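Local coordinates for 3-oxoacyl-(acyl-carrier protein) synthase II (Thermus thermophilus, PDB 1J3N) that probably catalyses the condensation step that lengthens fatty acyl chains on acyl-carrier protein, as a homodimeric beta-ketoacyl-ACP synthase of the thiolase superfamily, at residues A78-L81 with A82-A86; G164-A167 with L168-L172; V237-Y241 with E242-K246. All coordinates share one frame; numbering follows the deposited sequence.

Contact 1: A78-L81 with A82-A86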
loop_
_atom_site.group_PDB
_atom_site.type_symbol
_atom_site.label_atom_id
_atom_site.label_comp_id
_atom_site.label_asym_id
_atom_site.label_seq_id
_atom_site.Cartn_x
_atom_site.Cartn_y
_atom_site.Cartn_z
ATOM N N ALA A 78 3.230 -3.424 -18.678
ATOM C CA ALA A 78 2.731 -2.049 -18.755
ATOM C C ALA A 78 3.862 -1.045 -18.572
ATOM O O ALA A 78 3.901 -0.018 -19.244
ATOM C CB ALA A 78 1.645 -1.815 -17.709
ATOM N N ALA A 79 4.782 -1.342 -17.661
ATOM C CA ALA A 79 5.914 -0.454 -17.421
ATOM C C ALA A 79 6.791 -0.363 -18.666
ATOM O O ALA A 79 7.261 0.720 -19.013
ATOM C CB ALA A 79 6.737 -0.951 -16.220
ATOM N N GLN A 80 7.018 -1.492 -19.341
ATOM C CA GLN A 80 7.827 -1.485 -20.562
ATOM C C GLN A 80 7.121 -0.635 -21.619
ATOM O O GLN A 80 7.731 0.233 -22.247
ATOM C CB GLN A 80 8.037 -2.910 -21.097
ATOM C CG GLN A 80 9.026 -2.982 -22.267
ATOM C CD GLN A 80 9.347 -4.407 -22.700
ATOM O OE1 GLN A 80 9.408 -5.323 -21.879
ATOM N NE2 GLN A 80 9.573 -4.592 -23.996
ATOM N N LEU A 81 5.829 -0.888 -21.809
ATOM C CA LEU A 81 5.038 -0.126 -22.770
ATOM C C LEU A 81 5.085 1.363 -22.414
ATOM O O LEU A 81 5.160 2.224 -23.293
ATOM C CB LEU A 81 3.584 -0.613 -22.768
ATOM C CG LEU A 81 3.283 -2.055 -23.211
ATOM C CD1 LEU A 81 1.796 -2.330 -23.075
ATOM C CD2 LEU A 81 3.724 -2.260 -24.651
ATOM N N ALA A 82 5.048 1.662 -21.118
ATOM C CA ALA A 82 5.077 3.048 -20.652
ATOM C C ALA A 82 6.399 3.733 -21.014
ATOM O O ALA A 82 6.412 4.836 -21.574
ATOM C CB ALA A 82 4.866 3.093 -19.144
ATOM N N LEU A 83 7.507 3.077 -20.690
ATOM C CA LEU A 83 8.820 3.623 -20.990
ATOM C C LEU A 83 8.989 3.796 -22.491
ATOM O O LEU A 83 9.534 4.802 -22.948
ATOM C CB LEU A 83 9.911 2.702 -20.455
ATOM C CG LEU A 83 10.110 2.693 -18.943
ATOM C CD1 LEU A 83 11.156 1.641 -18.591
ATOM C CD2 LEU A 83 10.563 4.080 -18.478
ATOM N N GLU A 84 8.507 2.820 -23.258
ATOM C CA GLU A 84 8.611 2.879 -24.712
ATOM C C GLU A 84 7.820 4.061 -25.259
ATOM O O GLU A 84 8.301 4.794 -26.128
ATOM C CB GLU A 84 8.115 1.559 -25.335
ATOM C CG GLU A 84 9.240 0.542 -25.577
ATOM C CD GLU A 84 8.752 -0.885 -25.762
ATOM O OE1 GLU A 84 7.646 -1.083 -26.307
ATOM O OE2 GLU A 84 9.491 -1.818 -25.374
ATOM N N ASP A 85 6.608 4.239 -24.739
ATOM C CA ASP A 85 5.722 5.322 -25.155
ATOM C C ASP A 85 6.280 6.689 -24.769
ATOM O O ASP A 85 5.957 7.694 -25.396
ATOM C CB ASP A 85 4.335 5.140 -24.521
ATOM C CG ASP A 85 3.328 6.186 -24.994
ATOM O OD1 ASP A 85 2.975 6.186 -26.199
ATOM O OD2 ASP A 85 2.892 7.008 -24.155
ATOM N N ALA A 86 7.121 6.720 -23.740
ATOM C CA ALA A 86 7.708 7.972 -23.265
ATOM C C ALA A 86 9.016 8.299 -23.987
ATOM O O ALA A 86 9.552 9.399 -23.849
ATOM C CB ALA A 86 7.943 7.896 -21.758
#

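Contact 2: G164-A167 with L168-L172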
loop_
_atom_site.group_PDB
_atom_site.type_symbol
_atom_site.label_atom_id
_atom_site.label_comp_id
_atom_site.label_asym_id
_atom_site.label_seq_id
_atom_site.Cartn_x
_atom_site.Cartn_y
_atom_site.Cartn_z
ATOM N N GLY A 164 -5.136 2.494 -8.021
ATOM C CA GLY A 164 -4.504 3.169 -9.139
ATOM C C GLY A 164 -4.367 4.678 -9.023
ATOM O O GLY A 164 -3.349 5.246 -9.431
ATOM N N ALA A 165 -5.394 5.336 -8.493
ATOM C CA ALA A 165 -5.368 6.786 -8.348
ATOM C C ALA A 165 -4.519 7.215 -7.143
ATOM O O ALA A 165 -3.811 8.221 -7.190
ATOM C CB ALA A 165 -6.786 7.312 -8.215
ATOM N N ASP A 166 -4.617 6.445 -6.066
ATOM C CA ASP A 166 -3.874 6.684 -4.835
ATOM C C ASP A 166 -2.377 6.578 -5.176
ATOM O O ASP A 166 -1.561 7.404 -4.748
ATOM C CB ASP A 166 -4.267 5.607 -3.808
ATOM C CG ASP A 166 -4.072 6.048 -2.363
ATOM O OD1 ASP A 166 -3.321 7.013 -2.101
ATOM O OD2 ASP A 166 -4.667 5.399 -1.475
ATOM N N ALA A 167 -2.023 5.557 -5.955
ATOM C CA ALA A 167 -0.630 5.347 -6.347
ATOM C C ALA A 167 -0.109 6.498 -7.213
ATOM O O ALA A 167 1.004 6.975 -7.019
ATOM C CB ALA A 167 -0.493 4.018 -7.099
ATOM N N LEU A 168 -0.920 6.935 -8.174
ATOM C CA LEU A 168 -0.539 8.030 -9.058
ATOM C C LEU A 168 -0.413 9.338 -8.281
ATOM O O LEU A 168 0.545 10.089 -8.460
ATOM C CB LEU A 168 -1.565 8.176 -10.194
ATOM C CG LEU A 168 -1.387 7.152 -11.324
ATOM C CD1 LEU A 168 -2.535 7.229 -12.327
ATOM C CD2 LEU A 168 -0.048 7.429 -12.009
ATOM N N GLY A 169 -1.385 9.608 -7.416
ATOM C CA GLY A 169 -1.340 10.823 -6.621
ATOM C C GLY A 169 -0.169 10.799 -5.656
ATOM O O GLY A 169 0.425 11.832 -5.359
ATOM N N SER A 170 0.175 9.616 -5.163
ATOM C CA SER A 170 1.301 9.490 -4.241
ATOM C C SER A 170 2.632 9.704 -4.971
ATOM O O SER A 170 3.612 10.142 -4.367
ATOM C CB SER A 170 1.285 8.115 -3.565
ATOM O OG SER A 170 0.131 7.964 -2.746
ATOM N N ALA A 171 2.663 9.376 -6.263
ATOM C CA ALA A 171 3.869 9.561 -7.074
ATOM C C ALA A 171 3.945 11.047 -7.368
ATOM O O ALA A 171 5.025 11.625 -7.431
ATOM C CB ALA A 171 3.773 8.767 -8.385
ATOM N N LEU A 172 2.780 11.660 -7.557
ATOM C CA LEU A 172 2.709 13.097 -7.794
ATOM C C LEU A 172 3.430 13.791 -6.648
ATOM O O LEU A 172 4.277 14.657 -6.868
ATOM C CB LEU A 172 1.250 13.570 -7.820
ATOM C CG LEU A 172 1.009 15.086 -7.744
ATOM C CD1 LEU A 172 1.490 15.769 -9.025
ATOM C CD2 LEU A 172 -0.476 15.352 -7.539
#

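Contact 3: V237-Y241 with E242-K246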
loop_
_atom_site.group_PDB
_atom_site.type_symbol
_atom_site.label_atom_id
_atom_site.label_comp_id
_atom_site.label_asym_id
_atom_site.label_seq_id
_atom_site.Cartn_x
_atom_site.Cartn_y
_atom_site.Cartn_z
ATOM N N VAL A 237 4.148 7.242 -16.896
ATOM C CA VAL A 237 5.434 7.853 -16.596
ATOM C C VAL A 237 5.129 9.266 -16.088
ATOM O O VAL A 237 4.636 10.093 -16.843
ATOM C CB VAL A 237 6.327 7.963 -17.862
ATOM C CG1 VAL A 237 7.607 8.724 -17.534
ATOM C CG2 VAL A 237 6.669 6.573 -18.389
ATOM N N LEU A 238 5.383 9.531 -14.808
ATOM C CA LEU A 238 5.154 10.871 -14.267
ATOM C C LEU A 238 6.536 11.504 -14.270
ATOM O O LEU A 238 7.527 10.837 -13.983
ATOM C CB LEU A 238 4.583 10.818 -12.852
ATOM C CG LEU A 238 3.209 10.170 -12.682
ATOM C CD1 LEU A 238 2.651 10.582 -11.321
ATOM C CD2 LEU A 238 2.258 10.605 -13.794
ATOM N N GLU A 239 6.602 12.788 -14.592
ATOM C CA GLU A 239 7.888 13.454 -14.721
ATOM C C GLU A 239 7.809 14.928 -14.358
ATOM O O GLU A 239 6.813 15.603 -14.645
ATOM C CB GLU A 239 8.330 13.315 -16.182
ATOM C CG GLU A 239 9.815 13.266 -16.466
ATOM C CD GLU A 239 10.091 13.109 -17.964
ATOM O OE1 GLU A 239 9.303 12.425 -18.654
ATOM O OE2 GLU A 239 11.094 13.661 -18.454
ATOM N N ALA A 240 8.859 15.428 -13.722
ATOM C CA ALA A 240 8.913 16.835 -13.362
ATOM C C ALA A 240 8.906 17.568 -14.703
ATOM O O ALA A 240 9.590 17.150 -15.640
ATOM C CB ALA A 240 10.199 17.130 -12.597
ATOM N N TYR A 241 8.121 18.637 -14.798
ATOM C CA TYR A 241 8.015 19.412 -16.037
ATOM C C TYR A 241 9.369 19.794 -16.626
ATOM O O TYR A 241 9.581 19.695 -17.840
ATOM C CB TYR A 241 7.216 20.691 -15.798
ATOM C CG TYR A 241 7.227 21.628 -16.984
ATOM C CD1 TYR A 241 6.478 21.348 -18.125
ATOM C CD2 TYR A 241 8.012 22.784 -16.977
ATOM C CE1 TYR A 241 6.507 22.195 -19.231
ATOM C CE2 TYR A 241 8.048 23.636 -18.079
ATOM C CZ TYR A 241 7.293 23.335 -19.202
ATOM O OH TYR A 241 7.328 24.169 -20.304
ATOM N N GLU A 242 10.272 20.243 -15.758
ATOM C CA GLU A 242 11.610 20.653 -16.166
ATOM C C GLU A 242 12.369 19.508 -16.826
ATOM O O GLU A 242 13.005 19.681 -17.872
ATOM C CB GLU A 242 12.389 21.152 -14.948
ATOM C CG GLU A 242 11.833 22.431 -14.332
ATOM C CD GLU A 242 11.957 23.630 -15.254
ATOM O OE1 GLU A 242 13.096 23.950 -15.660
ATOM O OE2 GLU A 242 10.922 24.256 -15.568
ATOM N N HIS A 243 12.303 18.335 -16.213
ATOM C CA HIS A 243 12.991 17.174 -16.755
ATOM C C HIS A 243 12.412 16.795 -18.115
ATOM O O HIS A 243 13.138 16.362 -19.006
ATOM C CB HIS A 243 12.880 15.999 -15.778
ATOM C CG HIS A 243 13.658 14.788 -16.192
ATOM N ND1 HIS A 243 13.258 13.961 -17.221
ATOM C CD2 HIS A 243 14.805 14.258 -15.707
ATOM C CE1 HIS A 243 14.123 12.970 -17.348
ATOM N NE2 HIS A 243 15.071 13.127 -16.441
ATOM N N ALA A 244 11.104 16.979 -18.279
ATOM C CA ALA A 244 10.437 16.651 -19.531
ATOM C C ALA A 244 10.828 17.597 -20.668
ATOM O O ALA A 244 11.203 17.145 -21.751
ATOM C CB ALA A 244 8.919 16.663 -19.336
ATOM N N LYS A 245 10.738 18.904 -20.429
ATOM C CA LYS A 245 11.091 19.866 -21.467
ATOM C C LYS A 245 12.567 19.798 -21.851
ATOM O O LYS A 245 12.909 19.941 -23.024
ATOM C CB LYS A 245 10.743 21.297 -21.037
ATOM C CG LYS A 245 9.266 21.673 -21.200
ATOM C CD LYS A 245 8.691 21.267 -22.568
ATOM C CE LYS A 245 9.406 21.931 -23.749
ATOM N NZ LYS A 245 9.049 23.371 -23.904
ATOM N N LYS A 246 13.433 19.576 -20.869
ATOM C CA LYS A 246 14.868 19.497 -21.114
ATOM C C LYS A 246 15.268 18.356 -22.046
ATOM O O LYS A 246 16.349 18.389 -22.640
ATOM C CB LYS A 246 15.624 19.366 -19.789
ATOM C CG LYS A 246 17.133 19.243 -19.952
ATOM C CD LYS A 246 17.877 19.527 -18.651
ATOM C CE LYS A 246 17.623 20.952 -18.165
ATOM N NZ LYS A 246 18.379 21.268 -16.912
#

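Contact 1: A78-L81 with A82-A86
E84 and Q80 meet one turn apart on helix 70-86. They form an i to i+4 side-chain pair on the more exposed side of the helix, run side by side and point the same way. The E84 chain starts over the backbone of the preceding turn: its CB lies 3.4 Å from Q80 O. E84 CG is 3.7 Å from Q80 O, and CD stays close to that carbonyl while also nearing the CG methylene of Q80. At the tip, E84 OE2 accepts a hydrogen bond of 3.1 Å from Q80 NE2, at an N-H...O angle of 161°. The donor comes on the syn side of the carboxylate but lies somewhat out of its plane. On the amide side, OE2 sits nearly in the plane of the Q80 group. The two flat groups are 73° apart. Q80 can reach because its chain is extended, with CG opposite the backbone N (chi1 -172°). The other amide end is held too: R147 gives OE1 a hydrogen bond, which helps fix the amide flip.

The backbone carries the regular i to i+4 hydrogen bonds of an alpha-helix. Q80 O takes the amide N of E84 at 2.9 Å, and L81 O takes that of D85. The D85 carboxylate leads away from the turn, to Y252, L9 N and Q19.

Small alanines face strand 232-240: A78 rests on A233 and V235, and A82 and A86 rest on V237. A79 and L83 touch L184 of strand 182-189. Helix 139-148 flanks the turn, with I144 on A79 and Y148 on Q80 and L83.

Contact 2: G164-A167 with L168-L172
D166 O is gripped twice by one residue, S170. The hydroxyl S170 OG donates to D166 O at 2.7 Å, and S170 N donates to it at 2.8 Å. The two donors reach it from opposite faces of the carbonyl plane. OG stands well above that plane, not on a lone pair. It gets there because chi1 of -65° folds the hydroxyl back beside its own backbone N, toward the previous turn. With an alanine here the hydroxyl is gone, and D166 O would probably keep the S170 amide but lose the grip from its other face.

The side chain of D166 works elsewhere. Its OD1 forms a salt bridge with R260, and OD2 bonds to T159 OG1 and to S155 OG of the second subunit, so this buried carboxylate ties the helix to the dimer interface.

One residue earlier, G169 N bonds to A165 O at 2.8 Å. L168 CG lies 3.3 Å from G164 O.

Helix 163-176 packs between strands 182-189 and 232-240 and strands 253-262 and 399-406, consistent with the central helical layer of the thiolase fold. A165 and L168 touch L403, D166 touches F258, and L168 reaches A185 and L236.

Contact 3: V237-Y241 with E242-K246
E239 and H243 meet where strand 232-240 turns into helix 241-246. This is a strand-to-helix junction in a beta-ketoacyl synthase of the thiolase superfamily, at the end of one strand of its main mixed sheet. The short axes of strand 237-240 and helix 242-246 run at 93° to each other, so the chain makes a square turn.

The polar side-chain bond is a histidine-carboxylate pair. H243 ND1 donates to E239 OE2 at 2.5 Å, short enough that the exact length should be taken with caution. The carboxylate oxygen lies at the edge of the imidazole, close to the ring plane. At the carboxylate, the donor comes on the anti side and somewhat out of the plane. The two planes are 74° apart, and the side chains cross nearly square. R247 also forms a salt bridge to OE2 through NE, and T7 OG1 bonds to OE1. Both oxygens of this buried acid are therefore satisfied, and the nearby arginine would probably help keep it negative.

Backbone bonds start the helix. A240 sits at the N-cap position, and its O accepts from A244 N at 3.0 Å. One residue on, K245 N meets Y241 O at 2.9 Å.

The Y241 ring makes the remaining contacts. R3 adds a cation-pi contact to it. E242 OE2 comes up at the ring edge, 3.6 Å from Y241 CD2, although both residues also touch a crystal neighbour.

Methylene packing comes from K245. Its side chain and that of Y241 lie side by side and point the same way. Y241 swings its ring out opposite its backbone N (chi1 172°), next to the lysine methylenes. The K245 chain is bent at chi2, chi3 and chi4. K245 CG approaches the ring obliquely, 3.3 Å from both CZ and OH of Y241.

From the N terminus, the chain passes contact 1 on helix 70-86, then contact 2 on helix 163-176, then contact 3 at the end of strand 232-240. Each is local: the first two each span successive turns of a helix, and the third closes the turn from strand to helix. They lie in series, so none nests in or crosses another. Contacts 1 and 2 do not touch; their nearest atoms are about 10 Å apart. Contact 3 bridges them. V237 faces the alanines of contact 1, while its neighbour L238 packs on A171 of contact 2. The strand thus joins one helix on each face of the sheet.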